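PDB 3N9T: PnpC from Pseudomonas putida, which catalyses, as an iron(III)-dependent intradiol dioxygenase, the oxygen-driven opening of the aromatic ring of hydroxyquinol. Local coordinates for residues M113-Y118 with R175-N180; G134-V139 with G182-Q187; A147-W152 with L219-Q224. All blocks are in the same frame, centred on the assembly; numbering follows the deposited sequence.

Overall arrangement
All three contacts belong to the catalytic beta-sheet domain, and their chemistry changes from surface to core. Contact 1 is a surface contact, in which an irregular loop follows the edge of strand 173-177 and charges, backbone groups and waters do the joining. Contact 2 is buried and short: segments 134-139 and 182-187, on strands 129-138 and 183-189, share three backbone bonds, with glycines where the chains come close. Contact 3 is buried too and covers the largest area, a regular antiparallel pairing of strands 148-152 and 214-224 that reaches the iron. Strand 148-152 also pairs with strand 173-177 of contact 1, while Leu-149 and Val-151 of contact 3 pack against Val-136, Phe-184 and Ile-186 of contact 2.

Contact 1: M113-Y118 with R175-N180; sequences MPDRGY and RYRSDN
Asp-115 and Arg-177 form the salt bridge of this contact: Arg-177 NH1 reaches Asp-115 OD1 at 3.0 Å, nearly within the guanidinium plane, but meets the oxygen on its anti side and out of the carboxylate plane. A water donates a hydrogen bond to Asp-115 OD1 (2.7 Å) and accepts hydrogen bonds from Arg-175 NH1 and Arg-177 NH2, tying both arginines to one carboxylate oxygen. Arg-175 lies alongside Asp-115, its CD only 3.1 Å from OD1. Its NE turns instead to Asp-150 on the neighbouring strand. The long, extended chain of Arg-177 suits an exposed strand end, since it can reach back across to the loop.

Beside this charged cluster the backbones are joined. Arg-175 N donates to Pro-114 O (2.9 Å) and Arg-116 N to Arg-175 O (2.7 Å), a single beta bridge of the parallel pattern centred on Asp-115 and Arg-175, by which the loop 113-118 borders strand 173-177 of the dioxygenase beta sheet. The bridge uses the carbonyl of Pro-114 and needs no N-H from it, and its CB covers one face of the Arg-116 guanidinium. Further along, water replaces direct bonds: one molecule joins Arg-116 O to Arg-177 N, and another donates to both Arg-116 O and Arg-175 O while accepting from Arg-177 NH1.

The backbone of Arg-116 points its CB toward the strand and over the face of the Tyr-176 ring, 3.8 Å from the centroid, a CH-pi contact. From there the extended chain carries Arg-116 CD past Tyr-176 OH at 3.3 Å. Both polar ends are satisfied outside the contact: the guanidinium by Glu-120 and the carbonyls of Arg-173 and Gly-170, the phenol hydroxyl by Glu-120 O.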
loop_
_atom_site.group_PDB
_atom_site.type_symbol
_atom_site.label_atom_id
_atom_site.label_comp_id
_atom_site.label_asym_id
_atom_site.label_seq_id
_atom_site.Cartn_x
_atom_site.Cartn_y
_atom_site.Cartn_z
ATOM N N MET A 113 2.121 19.174 -29.201
ATOM C CA MET A 113 1.648 18.544 -30.438
ATOM C C MET A 113 1.125 19.608 -31.421
ATOM O O MET A 113 0.802 20.717 -30.990
ATOM C CB MET A 113 0.625 17.428 -30.143
ATOM C CG MET A 113 1.301 16.269 -29.329
ATOM S SD MET A 113 2.516 15.431 -30.357
ATOM C CE MET A 113 3.962 15.423 -29.335
ATOM N N PRO A 114 1.023 19.265 -32.706
ATOM C CA PRO A 114 0.624 20.267 -33.734
ATOM C C PRO A 114 -0.767 20.879 -33.520
ATOM O O PRO A 114 -1.738 20.154 -33.128
ATOM C CB PRO A 114 0.630 19.452 -35.036
ATOM C CG PRO A 114 1.552 18.236 -34.749
ATOM C CD PRO A 114 1.215 17.918 -33.284
ATOM N N ASP A 115 -0.861 22.200 -33.726
ATOM C CA ASP A 115 -2.178 22.889 -33.760
ATOM C C ASP A 115 -2.823 22.496 -35.111
ATOM O O ASP A 115 -2.244 22.765 -36.146
ATOM C CB ASP A 115 -2.020 24.404 -33.640
ATOM C CG ASP A 115 -1.418 24.796 -32.345
ATOM O OD1 ASP A 115 -2.155 24.825 -31.384
ATOM O OD2 ASP A 115 -0.201 25.078 -32.310
ATOM N N ARG A 116 -3.955 21.805 -35.107
ATOM C CA ARG A 116 -4.502 21.321 -36.374
ATOM C C ARG A 116 -5.726 22.091 -36.776
ATOM O O ARG A 116 -6.497 22.530 -35.893
ATOM C CB ARG A 116 -4.841 19.804 -36.271
ATOM C CG ARG A 116 -3.672 18.947 -35.782
ATOM C CD ARG A 116 -3.918 17.433 -36.162
ATOM N NE ARG A 116 -2.760 16.611 -35.738
ATOM C CZ ARG A 116 -1.700 16.370 -36.520
ATOM N NH1 ARG A 116 -1.611 16.942 -37.726
ATOM N NH2 ARG A 116 -0.713 15.578 -36.098
ATOM N N GLY A 117 -5.929 22.243 -38.098
ATOM C CA GLY A 117 -7.089 22.957 -38.656
ATOM C C GLY A 117 -8.414 22.191 -38.522
ATOM O O GLY A 117 -8.441 20.980 -38.231
ATOM N N TYR A 118 -9.508 22.885 -38.761
ATOM C CA TYR A 118 -10.851 22.240 -38.685
ATOM C C TYR A 118 -10.955 21.065 -39.662
ATOM O O TYR A 118 -10.754 21.244 -40.846
ATOM C CB TYR A 118 -11.910 23.242 -38.995
ATOM C CG TYR A 118 -13.350 22.786 -38.878
ATOM C CD1 TYR A 118 -14.045 22.927 -37.685
ATOM C CD2 TYR A 118 -14.025 22.311 -39.999
ATOM C CE1 TYR A 118 -15.374 22.536 -37.576
ATOM C CE2 TYR A 118 -15.361 21.955 -39.907
ATOM C CZ TYR A 118 -16.008 22.080 -38.737
ATOM O OH TYR A 118 -17.286 21.725 -38.691
ATOM N N ARG A 175 -3.978 19.415 -31.517
ATOM C CA ARG A 175 -4.684 20.451 -30.778
ATOM C C ARG A 175 -5.609 21.119 -31.771
ATOM O O ARG A 175 -5.154 21.844 -32.655
ATOM C CB ARG A 175 -3.680 21.493 -30.257
ATOM C CG ARG A 175 -4.380 22.738 -29.812
ATOM C CD ARG A 175 -3.469 23.556 -28.898
ATOM N NE ARG A 175 -3.471 23.064 -27.515
ATOM C CZ ARG A 175 -3.126 23.832 -26.497
ATOM N NH1 ARG A 175 -2.771 25.084 -26.758
ATOM N NH2 ARG A 175 -3.166 23.384 -25.247
ATOM N N TYR A 176 -6.895 20.873 -31.627
ATOM C CA TYR A 176 -7.949 21.443 -32.487
ATOM C C TYR A 176 -8.703 22.587 -31.775
ATOM O O TYR A 176 -8.513 22.803 -30.540
ATOM C CB TYR A 176 -8.944 20.309 -32.799
ATOM C CG TYR A 176 -8.390 19.227 -33.719
ATOM C CD1 TYR A 176 -7.565 18.202 -33.226
ATOM C CD2 TYR A 176 -8.694 19.237 -35.073
ATOM C CE1 TYR A 176 -7.050 17.194 -34.062
ATOM C CE2 TYR A 176 -8.193 18.235 -35.940
ATOM C CZ TYR A 176 -7.407 17.235 -35.424
ATOM O OH TYR A 176 -6.993 16.254 -36.232
ATOM N N ARG A 177 -9.536 23.331 -32.525
ATOM C CA ARG A 177 -10.226 24.480 -31.942
ATOM C C ARG A 177 -11.685 24.526 -32.354
ATOM O O ARG A 177 -12.060 24.084 -33.484
ATOM C CB ARG A 177 -9.482 25.773 -32.345
ATOM C CG ARG A 177 -8.258 25.985 -31.519
ATOM C CD ARG A 177 -7.446 27.200 -31.993
ATOM N NE ARG A 177 -6.385 27.559 -31.050
ATOM C CZ ARG A 177 -5.231 26.880 -30.929
ATOM N NH1 ARG A 177 -4.928 25.812 -31.705
ATOM N NH2 ARG A 177 -4.341 27.282 -30.050
ATOM N N SER A 178 -12.529 25.025 -31.460
ATOM C CA SER A 178 -13.912 25.156 -31.782
ATOM C C SER A 178 -14.025 26.479 -32.591
ATOM O O SER A 178 -13.263 27.452 -32.343
ATOM C CB SER A 178 -14.712 25.151 -30.484
ATOM O OG SER A 178 -14.512 26.378 -29.740
ATOM N N ASP A 179 -14.927 26.528 -33.580
ATOM C CA ASP A 179 -15.032 27.720 -34.419
ATOM C C ASP A 179 -16.029 28.701 -33.826
ATOM O O ASP A 179 -16.505 28.503 -32.719
ATOM C CB ASP A 179 -15.405 27.332 -35.887
ATOM C CG ASP A 179 -16.797 26.748 -36.028
ATOM O OD1 ASP A 179 -17.671 26.857 -35.155
ATOM O OD2 ASP A 179 -17.060 26.124 -37.058
ATOM N N ASN A 180 -16.382 29.744 -34.570
ATOM C CA ASN A 180 -17.410 30.730 -34.118
ATOM C C ASN A 180 -18.736 30.135 -33.705
ATOM O O ASN A 180 -19.471 30.725 -32.920
ATOM C CB ASN A 180 -17.734 31.680 -35.249
ATOM C CG ASN A 180 -16.567 32.477 -35.671
ATOM O OD1 ASN A 180 -16.478 32.821 -36.829
ATOM N ND2 ASN A 180 -15.660 32.805 -34.740
HETATM O O HOH W 1 -1.634 26.438 -29.233
HETATM O O HOH W 2 -9.156 22.941 -35.437
HETATM O O HOH W 3 -5.819 24.150 -33.456
#

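Contact 2: G134-V139 with G182-Q187; sequences GRVLDV and GCFAIQ
Gly-182 O is gripped twice by the opposite strand: Val-136 N donates to it at 2.8 Å, and Arg-135 CA lies 3.0 Å away in a CA-H...O contact. Gly-134 O is held in the same double manner, by Phe-184 N at 2.9 Å and by the CA of Cys-183. Gly-134 N returns a third backbone bond to Phe-184 O, which makes Gly-134 and Phe-184 a hydrogen-bonded antiparallel pair and Arg-135 with Cys-183 the non-hydrogen-bonded pair beside it.

Phe-184 carries the side-chain part. Its CG stands between the backbone N and the carbonyl carbon (chi1 70°), a rotamer that folds the ring back over the neighbouring strand, with Gly-134 N over one face and Phe-184 CE2 only 3.3 Å from Gly-134 C. A CB on Gly-134 would be tight against that ring and, at these backbone angles, jammed against the carbonyl O of the residue before. Were Phe-184 replaced by an alanine, the peptide of Gly-134 would probably lose its cover and a gap would open beside Val-136, whose CG2 packs against CD2 of the ring at 4.2 Å. Gly-182 suits its place on two separate counts: its phi is positive, and a CB would collide with Val-136 O.

On the other face of the sheet, Arg-135 passes its CG 3.9 Å from Cys-183 SG. The chain then bends, so that Leu-137 CD2 lies over the guanidinium, while NH2 bonds to Asp-181 O; a long, partly apolar side chain can thus cover the sheet and still give its N-H groups an acceptor. Meeting at a glycine-aromatic cross-strand pair, strands 129-138 and 183-189 are antiparallel neighbours in the beta-sandwich architecture of intradiol dioxygenases.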
loop_
_atom_site.group_PDB
_atom_site.type_symbol
_atom_site.label_atom_id
_atom_site.label_comp_id
_atom_site.label_asym_id
_atom_site.label_seq_id
_atom_site.Cartn_x
_atom_site.Cartn_y
_atom_site.Cartn_z
ATOM N N GLY A 134 -18.351 17.777 -33.597
ATOM C CA GLY A 134 -19.364 18.165 -32.602
ATOM C C GLY A 134 -19.167 19.623 -32.205
ATOM O O GLY A 134 -18.749 20.441 -33.019
ATOM N N ARG A 135 -19.544 19.946 -30.982
ATOM C CA ARG A 135 -19.488 21.320 -30.501
ATOM C C ARG A 135 -18.946 21.346 -29.107
ATOM O O ARG A 135 -18.911 20.324 -28.429
ATOM C CB ARG A 135 -20.889 21.947 -30.551
ATOM C CG ARG A 135 -21.597 21.844 -32.007
ATOM C CD ARG A 135 -23.078 22.311 -31.974
ATOM N NE ARG A 135 -23.064 23.761 -31.987
ATOM C CZ ARG A 135 -24.040 24.570 -31.542
ATOM N NH1 ARG A 135 -25.159 24.074 -30.977
ATOM N NH2 ARG A 135 -23.855 25.901 -31.659
ATOM N N VAL A 136 -18.434 22.507 -28.711
ATOM C CA VAL A 136 -18.152 22.762 -27.313
ATOM C C VAL A 136 -19.138 23.852 -26.866
ATOM O O VAL A 136 -19.203 24.905 -27.472
ATOM C CB VAL A 136 -16.720 23.201 -27.130
ATOM C CG1 VAL A 136 -16.439 23.483 -25.589
ATOM C CG2 VAL A 136 -15.745 22.101 -27.690
ATOM N N LEU A 137 -19.916 23.559 -25.820
ATOM C CA LEU A 137 -20.985 24.442 -25.417
ATOM C C LEU A 137 -20.805 24.785 -23.939
ATOM O O LEU A 137 -20.002 24.105 -23.237
ATOM C CB LEU A 137 -22.302 23.664 -25.594
ATOM C CG LEU A 137 -22.662 23.223 -27.020
ATOM C CD1 LEU A 137 -24.009 22.503 -26.986
ATOM C CD2 LEU A 137 -22.678 24.430 -27.964
ATOM N N ASP A 138 -21.506 25.838 -23.483
ATOM C CA ASP A 138 -21.626 26.105 -22.062
ATOM C C ASP A 138 -22.854 25.392 -21.569
ATOM O O ASP A 138 -23.607 24.759 -22.356
ATOM C CB ASP A 138 -21.689 27.629 -21.689
ATOM C CG ASP A 138 -22.867 28.377 -22.334
ATOM O OD1 ASP A 138 -23.866 27.753 -22.662
ATOM O OD2 ASP A 138 -22.791 29.612 -22.542
ATOM N N VAL A 139 -23.068 25.499 -20.257
ATOM C CA VAL A 139 -24.193 24.857 -19.606
ATOM C C VAL A 139 -25.542 25.447 -20.080
ATOM O O VAL A 139 -26.554 24.768 -20.021
ATOM C CB VAL A 139 -23.984 24.940 -18.070
ATOM C CG1 VAL A 139 -25.281 25.098 -17.353
ATOM C CG2 VAL A 139 -23.104 23.725 -17.581
ATOM N N GLY A 182 -18.827 27.213 -32.215
ATOM C CA GLY A 182 -18.429 26.199 -31.206
ATOM C C GLY A 182 -18.161 24.800 -31.812
ATOM O O GLY A 182 -17.949 23.841 -31.097
ATOM N N CYS A 183 -18.145 24.702 -33.136
ATOM C CA CYS A 183 -18.005 23.440 -33.857
ATOM C C CYS A 183 -16.537 23.053 -33.943
ATOM O O CYS A 183 -15.645 23.922 -34.157
ATOM C CB CYS A 183 -18.623 23.571 -35.269
ATOM S SG CYS A 183 -20.395 23.781 -35.207
ATOM N N PHE A 184 -16.300 21.751 -33.797
ATOM C CA PHE A 184 -14.966 21.210 -34.075
ATOM C C PHE A 184 -15.086 19.975 -35.005
ATOM O O PHE A 184 -16.131 19.351 -35.068
ATOM C CB PHE A 184 -14.287 20.813 -32.758
ATOM C CG PHE A 184 -14.880 19.628 -32.112
ATOM C CD1 PHE A 184 -14.403 18.344 -32.423
ATOM C CD2 PHE A 184 -15.875 19.780 -31.174
ATOM C CE1 PHE A 184 -14.968 17.215 -31.853
ATOM C CE2 PHE A 184 -16.435 18.660 -30.574
ATOM C CZ PHE A 184 -16.007 17.386 -30.918
ATOM N N ALA A 185 -14.007 19.619 -35.664
ATOM C CA ALA A 185 -13.981 18.436 -36.487
ATOM C C ALA A 185 -12.558 17.913 -36.611
ATOM O O ALA A 185 -11.562 18.660 -36.816
ATOM C CB ALA A 185 -14.622 18.713 -37.884
ATOM N N ILE A 186 -12.465 16.606 -36.423
ATOM C CA ILE A 186 -11.205 15.890 -36.309
ATOM C C ILE A 186 -11.294 14.683 -37.258
ATOM O O ILE A 186 -12.186 13.853 -37.114
ATOM C CB ILE A 186 -11.096 15.303 -34.864
ATOM C CG1 ILE A 186 -11.028 16.453 -33.816
ATOM C CG2 ILE A 186 -9.867 14.371 -34.791
ATOM C CD1 ILE A 186 -11.156 15.994 -32.329
ATOM N N GLN A 187 -10.366 14.557 -38.205
ATOM C CA GLN A 187 -10.307 13.312 -38.977
ATOM C C GLN A 187 -9.249 12.435 -38.333
ATOM O O GLN A 187 -8.160 12.903 -37.986
ATOM C CB GLN A 187 -9.989 13.561 -40.468
ATOM C CG GLN A 187 -11.230 14.026 -41.288
ATOM C CD GLN A 187 -10.894 14.137 -42.800
ATOM O OE1 GLN A 187 -10.490 15.195 -43.284
ATOM N NE2 GLN A 187 -11.028 13.046 -43.513
#

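Contact 3: A147-W152 with L219-Q224; sequences AVLDVW and LHFMIQ. With FE (Fe (III) ion), chain D.
Trp-152 spreads its indole over His-220, the imidazole facing the five-membered ring in an offset stack with centroids 4.2 Å apart and planes only 6° from parallel. His-220 CB sits over the face of the six-membered ring, 3.2 Å from its centroid, a close CH-pi contact. The indole gets there because chi1 of Trp-152 (67°) sets CG between the backbone N and the carbonyl carbon. A broad, flat residue suits this place, for it covers the imidazole and its CB together.

The backbones hold the register. Three antiparallel hydrogen-bonded pairs join Val-148 to Gln-224, Asp-150 to Met-222 and Trp-152 to His-220; His-220 N gives Trp-152 O a bond of 2.9 Å, while the return bond from Trp-152 N is weak. On the opposite face, Val-151 CG1 lies over the Phe-221 ring, 3.5 Å from Phe-221 CD2, and Leu-149 CD2 meets the edge of that ring and Ile-223 CD1.

His-220 NE2 binds the iron(III) at 1.9 Å, among other ligands that include His-218, Tyr-160, Tyr-194 and a water. Held by iron at NE2, by the strand at its CB and by the indole along one face, the imidazole is probably left little freedom to turn, which keeps NE2 directed at the metal.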
loop_
_atom_site.group_PDB
_atom_site.type_symbol
_atom_site.label_atom_id
_atom_site.label_comp_id
_atom_site.label_asym_id
_atom_site.label_seq_id
_atom_site.Cartn_x
_atom_site.Cartn_y
_atom_site.Cartn_z
ATOM N N ALA A 147 -12.353 27.444 -27.977
ATOM C CA ALA A 147 -11.857 26.380 -27.104
ATOM C C ALA A 147 -10.762 25.575 -27.796
ATOM O O ALA A 147 -10.783 25.374 -29.010
ATOM C CB ALA A 147 -13.012 25.484 -26.738
ATOM N N VAL A 148 -9.801 25.092 -27.023
ATOM C CA VAL A 148 -8.734 24.291 -27.529
ATOM C C VAL A 148 -8.975 22.815 -27.057
ATOM O O VAL A 148 -9.167 22.600 -25.878
ATOM C CB VAL A 148 -7.319 24.828 -27.007
ATOM C CG1 VAL A 148 -6.316 23.906 -27.355
ATOM C CG2 VAL A 148 -6.906 26.082 -27.742
ATOM N N LEU A 149 -9.040 21.854 -27.993
ATOM C CA LEU A 149 -9.276 20.437 -27.704
ATOM C C LEU A 149 -7.981 19.721 -28.021
ATOM O O LEU A 149 -7.641 19.578 -29.214
ATOM C CB LEU A 149 -10.378 19.846 -28.623
ATOM C CG LEU A 149 -11.747 20.523 -28.458
ATOM C CD1 LEU A 149 -11.886 21.769 -29.410
ATOM C CD2 LEU A 149 -12.855 19.562 -28.717
ATOM N N ASP A 150 -7.263 19.279 -26.975
ATOM C CA ASP A 150 -6.055 18.445 -27.171
ATOM C C ASP A 150 -6.545 17.038 -27.190
ATOM O O ASP A 150 -7.205 16.609 -26.216
ATOM C CB ASP A 150 -5.090 18.580 -25.975
ATOM C CG ASP A 150 -4.352 19.939 -25.965
ATOM O OD1 ASP A 150 -3.799 20.311 -27.007
ATOM O OD2 ASP A 150 -4.376 20.618 -24.922
ATOM N N VAL A 151 -6.220 16.296 -28.247
ATOM C CA VAL A 151 -6.765 14.920 -28.365
ATOM C C VAL A 151 -5.637 13.961 -28.638
ATOM O O VAL A 151 -4.666 14.328 -29.280
ATOM C CB VAL A 151 -7.838 14.790 -29.481
ATOM C CG1 VAL A 151 -8.944 15.755 -29.170
ATOM C CG2 VAL A 151 -7.245 15.141 -30.895
ATOM N N TRP A 152 -5.791 12.718 -28.175
ATOM C CA TRP A 152 -4.793 11.683 -28.443
ATOM C C TRP A 152 -5.490 10.288 -28.341
ATOM O O TRP A 152 -6.514 10.100 -27.627
ATOM C CB TRP A 152 -3.548 11.871 -27.525
ATOM C CG TRP A 152 -3.724 11.656 -26.022
ATOM C CD1 TRP A 152 -3.351 10.530 -25.274
ATOM C CD2 TRP A 152 -4.341 12.581 -25.072
ATOM N NE1 TRP A 152 -3.676 10.751 -23.911
ATOM C CE2 TRP A 152 -4.265 11.985 -23.776
ATOM C CE3 TRP A 152 -4.914 13.873 -25.200
ATOM C CZ2 TRP A 152 -4.822 12.600 -22.615
ATOM C CZ3 TRP A 152 -5.442 14.493 -24.070
ATOM C CH2 TRP A 152 -5.412 13.833 -22.780
ATOM N N LEU A 219 -11.082 7.827 -27.261
ATOM C CA LEU A 219 -10.326 8.991 -27.697
ATOM C C LEU A 219 -10.203 9.898 -26.456
ATOM O O LEU A 219 -11.212 10.121 -25.775
ATOM C CB LEU A 219 -11.087 9.679 -28.857
ATOM C CG LEU A 219 -10.510 10.962 -29.509
ATOM C CD1 LEU A 219 -9.021 10.783 -30.019
ATOM C CD2 LEU A 219 -11.420 11.393 -30.666
ATOM N N HIS A 220 -8.986 10.392 -26.171
ATOM C CA HIS A 220 -8.731 11.240 -24.981
ATOM C C HIS A 220 -8.962 12.662 -25.376
ATOM O O HIS A 220 -8.609 13.033 -26.473
ATOM C CB HIS A 220 -7.286 11.134 -24.504
ATOM C CG HIS A 220 -6.918 9.793 -23.902
ATOM N ND1 HIS A 220 -7.153 9.490 -22.576
ATOM C CD2 HIS A 220 -6.333 8.686 -24.446
ATOM C CE1 HIS A 220 -6.727 8.255 -22.323
ATOM N NE2 HIS A 220 -6.232 7.739 -23.441
ATOM N N PHE A 221 -9.666 13.432 -24.541
ATOM C CA PHE A 221 -9.803 14.904 -24.743
ATOM C C PHE A 221 -9.358 15.697 -23.498
ATOM O O PHE A 221 -9.762 15.347 -22.348
ATOM C CB PHE A 221 -11.253 15.299 -24.968
ATOM C CG PHE A 221 -11.789 14.936 -26.319
ATOM C CD1 PHE A 221 -12.144 13.596 -26.594
ATOM C CD2 PHE A 221 -11.912 15.908 -27.328
ATOM C CE1 PHE A 221 -12.637 13.245 -27.843
ATOM C CE2 PHE A 221 -12.448 15.559 -28.604
ATOM C CZ PHE A 221 -12.770 14.214 -28.863
ATOM N N MET A 222 -8.592 16.780 -23.731
ATOM C CA MET A 222 -8.447 17.839 -22.754
ATOM C C MET A 222 -8.889 19.135 -23.419
ATOM O O MET A 222 -8.313 19.542 -24.421
ATOM C CB MET A 222 -6.978 17.959 -22.300
ATOM C CG MET A 222 -6.765 19.183 -21.257
ATOM S SD MET A 222 -5.077 19.192 -20.743
ATOM C CE MET A 222 -5.186 18.762 -19.091
ATOM N N ILE A 223 -9.915 19.772 -22.877
ATOM C CA ILE A 223 -10.512 20.951 -23.494
ATOM C C ILE A 223 -10.343 22.133 -22.546
ATOM O O ILE A 223 -10.629 22.008 -21.358
ATOM C CB ILE A 223 -12.016 20.702 -23.753
ATOM C CG1 ILE A 223 -12.159 19.380 -24.530
ATOM C CG2 ILE A 223 -12.683 21.865 -24.537
ATOM C CD1 ILE A 223 -13.500 19.035 -24.955
ATOM N N GLN A 224 -9.851 23.257 -23.072
ATOM C CA GLN A 224 -9.617 24.454 -22.283
ATOM C C GLN A 224 -10.190 25.646 -23.034
ATOM O O GLN A 224 -10.125 25.687 -24.260
ATOM C CB GLN A 224 -8.105 24.663 -22.047
ATOM C CG GLN A 224 -7.522 23.701 -21.054
ATOM C CD GLN A 224 -6.039 23.825 -20.993
ATOM O OE1 GLN A 224 -5.321 23.284 -21.820
ATOM N NE2 GLN A 224 -5.576 24.566 -20.043
HETATM FE FE FE D . -6.013 5.820 -23.470
HETATM O O HOH W 4 -6.483 21.777 -24.129
HETATM O O HOH W 5 -4.967 6.197 -21.661
#